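Local coordinates for protein cytochrome c (PDB 3A9F) that probably carries electrons to the photosynthetic reaction centre of a green sulfur bacterium through a single covalently bound heme c, at residues 36-41 with 82-87. Residues are numbered along the deposited sequence; the frame is centred on the assembly and turned at random.
Sequences VRCNKC and KTIGIW. With HEC (heme c), chain C.
Ile84 reaches from helix 78-91 to Arg37 and Cys38, where helix 27-37 runs out into the CXXCH heme-attachment motif; helices 27-37 and 78-91 correspond to the N- and C-terminal helices of the class I cytochrome c fold. The two branches of Ile84 touch different partners. With CG1 anti to the carbonyl carbon (chi1 -71°), the long branch meets the root of Arg37: Ile84 CD1 lies 3.6 Å from Arg37 CB and 3.8 Å from Arg37 CG, and the two side chains cross at about a right angle. On the short branch, Ile84 CG2 sits 4.1 Å from Cys38 SG and 4.0 Å from heme atom CBB, a methyl beside the thioether. Cut back to an alanine, Ile84 would lose both branches, which is likely to open a gap beside the thioether and leave the base of Arg37 without this methyl contact.

No hydrogen bond joins the segments; the 108 Å² buried is apolar packing. Arg37 bends at chi2 (-59°), taking its guanidinium away from Ile84, and its NE forms a salt bridge with Asp80 on helix 78-91. Thus charge and methyl contact both link the two helices. From the attachment loop, Lys40 NZ reaches back to helix 27-37, donating a hydrogen bond to Val36 O (3.0 Å, tilted 29° from the carbonyl plane). The covalent link from Cys38 SG to heme CAB measures 1.9 Å, as does that from Cys41 SG to heme CAC.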
ATOM      1  N   VAL A  36       5.871   5.380   6.711  1.00 16.50           N
ATOM      2  CA  VAL A  36       7.116   4.755   7.148  1.00 16.06           C
ATOM      3  C   VAL A  36       7.646   3.757   6.100  1.00 15.99           C
ATOM      4  O   VAL A  36       8.841   3.785   5.770  1.00 17.49           O
ATOM      5  CB  VAL A  36       6.927   4.034   8.520  1.00 16.01           C
ATOM      6  CG1 VAL A  36       8.175   3.238   8.912  1.00 17.14           C
ATOM      7  CG2 VAL A  36       6.594   5.034   9.606  1.00 18.40           C
ATOM      8  N   ARG A  37       6.780   2.885   5.591  1.00 15.53           N
ATOM      9  CA  ARG A  37       7.262   1.780   4.769  1.00 14.95           C
ATOM     10  C   ARG A  37       7.506   2.159   3.312  1.00 15.00           C
ATOM     11  O   ARG A  37       8.343   1.548   2.663  1.00 16.98           O
ATOM     12  CB  ARG A  37       6.304   0.589   4.822  1.00 14.79           C
ATOM     13  CG  ARG A  37       6.192  -0.063   6.201  1.00 14.78           C
ATOM     14  CD  ARG A  37       7.520  -0.573   6.720  1.00 16.15           C
ATOM     15  NE  ARG A  37       7.328  -1.371   7.931  1.00 16.93           N
ATOM     16  CZ  ARG A  37       8.148  -1.355   8.986  1.00 16.51           C
ATOM     17  NH1 ARG A  37       9.194  -0.536   9.022  1.00 17.53           N
ATOM     18  NH2 ARG A  37       7.918  -2.157  10.021  1.00 19.13           N
ATOM     19  N   CYS A  38       6.778   3.142   2.798  1.00 14.87           N
ATOM     20  CA  CYS A  38       6.799   3.413   1.363  1.00 15.37           C
ATOM     21  C   CYS A  38       7.580   4.666   0.997  1.00 16.14           C
ATOM     22  O   CYS A  38       7.483   5.135  -0.141  1.00 18.38           O
ATOM     23  CB  CYS A  38       5.371   3.475   0.807  1.00 16.21           C
ATOM     24  SG  CYS A  38       4.424   1.969   1.087  1.00 16.74           S
ATOM     25  N   ASN A  39       8.416   5.148   1.918  1.00 16.13           N
ATOM     26  CA  ASN A  39       9.327   6.265   1.638  1.00 16.38           C
ATOM     27  C   ASN A  39      10.783   5.976   1.944  1.00 16.47           C
ATOM     28  O   ASN A  39      11.590   6.909   1.997  1.00 19.04           O
ATOM     29  CB  ASN A  39       8.892   7.527   2.387  1.00 17.07           C
ATOM     30  CG  ASN A  39       7.614   8.103   1.828  1.00 17.77           C
ATOM     31  OD1 ASN A  39       7.626   8.754   0.793  1.00 19.84           O
ATOM     32  ND2 ASN A  39       6.509   7.863   2.504  1.00 20.31           N
ATOM     33  N   LYS A  40      11.118   4.694   2.107  1.00 15.70           N
ATOM     34  CA  LYS A  40      12.482   4.313   2.477  1.00 16.53           C
ATOM     35  C   LYS A  40      13.426   4.254   1.284  1.00 16.78           C
ATOM     36  O   LYS A  40      14.555   4.754   1.350  1.00 18.15           O
ATOM     37  CB  LYS A  40      12.490   2.964   3.189  1.00 17.59           C
ATOM     38  CG  LYS A  40      12.003   3.036   4.625  1.00 18.18           C
ATOM     39  CD  LYS A  40      12.990   3.805   5.529  1.00 20.26           C
ATOM     40  CE  LYS A  40      12.668   3.656   7.014  1.00 20.22           C
ATOM     41  NZ  LYS A  40      11.326   4.171   7.336  1.00 23.32           N
ATOM     42  N   CYS A  41      12.988   3.618   0.198  1.00 15.93           N
ATOM     43  CA  CYS A  41      13.865   3.439  -0.975  1.00 16.16           C
ATOM     44  C   CYS A  41      13.667   4.482  -2.047  1.00 15.96           C
ATOM     45  O   CYS A  41      14.550   4.721  -2.865  1.00 17.37           O
ATOM     46  CB  CYS A  41      13.647   2.062  -1.575  1.00 15.80           C
ATOM     47  SG  CYS A  41      13.990   0.735  -0.412  1.00 16.54           S
ATOM     48  N   LYS A  82      -0.905  -5.923   4.514  1.00 14.55           N
ATOM     49  CA  LYS A  82      -2.370  -5.861   4.563  1.00 14.83           C
ATOM     50  C   LYS A  82      -2.845  -4.444   4.871  1.00 14.81           C
ATOM     51  O   LYS A  82      -3.721  -3.896   4.184  1.00 15.94           O
ATOM     52  CB  LYS A  82      -2.910  -6.827   5.620  1.00 15.96           C
ATOM     53  CG  LYS A  82      -2.753  -8.301   5.271  1.00 17.38           C
ATOM     54  CD  LYS A  82      -3.130  -9.131   6.491  1.00 19.92           C
ATOM     55  CE  LYS A  82      -3.169 -10.615   6.272  1.00 22.35           C
ATOM     56  NZ  LYS A  82      -3.540 -11.279   7.549  1.00 23.06           N
ATOM     57  N   THR A  83      -2.256  -3.833   5.899  1.00 14.20           N
ATOM     58  CA  THR A  83      -2.640  -2.475   6.312  1.00 14.78           C
ATOM     59  C   THR A  83      -2.388  -1.458   5.211  1.00 14.53           C
ATOM     60  O   THR A  83      -3.228  -0.607   4.927  1.00 15.81           O
ATOM     61  CB  THR A  83      -1.872  -2.123   7.584  1.00 14.25           C
ATOM     62  OG1 THR A  83      -2.279  -3.022   8.623  1.00 15.89           O
ATOM     63  CG2 THR A  83      -2.105  -0.676   8.019  1.00 15.49           C
ATOM     64  N   ILE A  84      -1.210  -1.546   4.608  1.00 14.71           N
ATOM     65  CA  ILE A  84      -0.805  -0.613   3.578  1.00 15.22           C
ATOM     66  C   ILE A  84      -1.708  -0.739   2.363  1.00 15.96           C
ATOM     67  O   ILE A  84      -2.143   0.270   1.809  1.00 16.38           O
ATOM     68  CB  ILE A  84       0.683  -0.846   3.210  1.00 15.28           C
ATOM     69  CG1 ILE A  84       1.569  -0.384   4.367  1.00 16.59           C
ATOM     70  CG2 ILE A  84       1.045  -0.126   1.882  1.00 16.31           C
ATOM     71  CD1 ILE A  84       3.018  -0.869   4.276  1.00 18.25           C
ATOM     72  N   GLY A  85      -2.008  -1.968   1.955  1.00 16.17           N
ATOM     73  CA  GLY A  85      -2.902  -2.168   0.810  1.00 17.11           C
ATOM     74  C   GLY A  85      -4.285  -1.577   1.031  1.00 17.41           C
ATOM     75  O   GLY A  85      -4.852  -0.959   0.135  1.00 18.27           O
ATOM     76  N   ILE A  86      -4.829  -1.780   2.228  1.00 17.07           N
ATOM     77  CA  ILE A  86      -6.140  -1.216   2.537  1.00 17.71           C
ATOM     78  C   ILE A  86      -6.106   0.308   2.434  1.00 17.76           C
ATOM     79  O   ILE A  86      -6.967   0.906   1.797  1.00 18.80           O
ATOM     80  CB  ILE A  86      -6.608  -1.655   3.932  1.00 17.52           C
ATOM     81  CG1 ILE A  86      -6.963  -3.150   3.921  1.00 18.74           C
ATOM     82  CG2 ILE A  86      -7.815  -0.799   4.381  1.00 19.45           C
ATOM     83  CD1 ILE A  86      -7.033  -3.772   5.328  1.00 19.79           C
ATOM     84  N   TRP A  87      -5.106   0.941   3.038  1.00 17.79           N
ATOM     85  CA  TRP A  87      -5.064   2.403   3.015  1.00 18.22           C
ATOM     86  C   TRP A  87      -4.862   2.914   1.589  1.00 18.41           C
ATOM     87  O   TRP A  87      -5.556   3.841   1.155  1.00 19.58           O
ATOM     88  CB  TRP A  87      -3.979   2.968   3.953  1.00 18.63           C
ATOM     89  CG  TRP A  87      -4.116   4.449   4.093  1.00 19.54           C
ATOM     90  CD1 TRP A  87      -4.878   5.111   5.017  1.00 20.86           C
ATOM     91  CD2 TRP A  87      -3.554   5.447   3.245  1.00 21.65           C
ATOM     92  NE1 TRP A  87      -4.803   6.465   4.810  1.00 22.75           N
ATOM     93  CE2 TRP A  87      -4.001   6.701   3.726  1.00 23.16           C
ATOM     94  CE3 TRP A  87      -2.695   5.410   2.135  1.00 22.76           C
ATOM     95  CZ2 TRP A  87      -3.619   7.911   3.133  1.00 25.96           C
ATOM     96  CZ3 TRP A  87      -2.316   6.611   1.544  1.00 25.78           C
ATOM     97  CH2 TRP A  87      -2.784   7.847   2.045  1.00 26.92           C
TER
HETATM   98 FE   HEC C 207       8.684   0.778  -4.354  1.00 17.24          FE
HETATM   99  CHA HEC C 207       9.114   1.113  -7.718  1.00 18.58           C
HETATM  100  CHB HEC C 207       5.380   1.680  -4.709  1.00 18.30           C
HETATM  101  CHC HEC C 207       8.245   0.496  -0.987  1.00 16.45           C
HETATM  102  CHD HEC C 207      11.908  -0.261  -4.013  1.00 16.61           C
HETATM  103  NA  HEC C 207       7.497   1.290  -5.900  1.00 17.29           N
HETATM  104  C1A HEC C 207       7.862   1.359  -7.232  1.00 18.98           C
HETATM  105  C2A HEC C 207       6.708   1.706  -8.033  1.00 20.14           C
HETATM  106  C3A HEC C 207       5.669   1.839  -7.187  1.00 19.89           C
HETATM  107  C4A HEC C 207       6.148   1.611  -5.849  1.00 19.07           C
HETATM  108  CMA HEC C 207       4.206   2.213  -7.496  1.00 21.38           C
HETATM  109  CAA HEC C 207       6.720   1.844  -9.565  1.00 22.22           C
HETATM  110  CBA HEC C 207       6.454   0.477 -10.190  1.00 24.40           C
HETATM  111  CGA HEC C 207       6.281   0.571 -11.680  1.00 25.89           C
HETATM  112  O1A HEC C 207       6.976   1.381 -12.331  1.00 26.96           O
HETATM  113  O2A HEC C 207       5.441  -0.174 -12.213  1.00 27.95           O
HETATM  114  NB  HEC C 207       7.129   1.100  -3.070  1.00 16.18           N
HETATM  115  C1B HEC C 207       5.828   1.393  -3.441  1.00 16.69           C
HETATM  116  C2B HEC C 207       4.988   1.305  -2.269  1.00 16.32           C
HETATM  117  C3B HEC C 207       5.784   0.963  -1.243  1.00 16.36           C
HETATM  118  C4B HEC C 207       7.130   0.830  -1.719  1.00 15.82           C
HETATM  119  CMB HEC C 207       3.462   1.534  -2.325  1.00 18.37           C
HETATM  120  CAB HEC C 207       5.462   0.644   0.220  1.00 16.21           C
HETATM  121  CBB HEC C 207       4.658  -0.682   0.263  1.00 17.67           C
HETATM  122  NC  HEC C 207       9.867   0.235  -2.796  1.00 16.21           N
HETATM  123  C1C HEC C 207       9.500   0.219  -1.468  1.00 16.02           C
HETATM  124  C2C HEC C 207      10.642  -0.151  -0.677  1.00 15.16           C
HETATM  125  C3C HEC C 207      11.685  -0.329  -1.521  1.00 15.26           C
HETATM  126  C4C HEC C 207      11.192  -0.130  -2.859  1.00 15.53           C
HETATM  127  CMC HEC C 207      10.638  -0.181   0.854  1.00 16.12           C
HETATM  128  CAC HEC C 207      13.155  -0.706  -1.225  1.00 16.43           C
HETATM  129  CBC HEC C 207      13.308  -2.003  -0.392  1.00 17.22           C
HETATM  130  ND  HEC C 207      10.245   0.479  -5.655  1.00 16.57           N
HETATM  131  C1D HEC C 207      11.493  -0.000  -5.292  1.00 17.09           C
HETATM  132  C2D HEC C 207      12.316  -0.156  -6.466  1.00 18.64           C
HETATM  133  C3D HEC C 207      11.462   0.272  -7.599  1.00 18.95           C
HETATM  134  C4D HEC C 207      10.197   0.646  -7.031  1.00 17.18           C
HETATM  135  CMD HEC C 207      13.743  -0.673  -6.458  1.00 18.17           C
HETATM  136  CAD HEC C 207      11.874   0.295  -9.071  0.60 20.06           C
HETATM  137  CBD HEC C 207      11.765  -1.096  -9.685  0.60 22.19           C
HETATM  138  CGD HEC C 207      10.317  -1.451  -9.838  0.60 24.17           C
HETATM  139  O1D HEC C 207       9.599  -0.767 -10.608  0.60 25.06           O
HETATM  140  O2D HEC C 207       9.881  -2.408  -9.153  0.60 26.55           O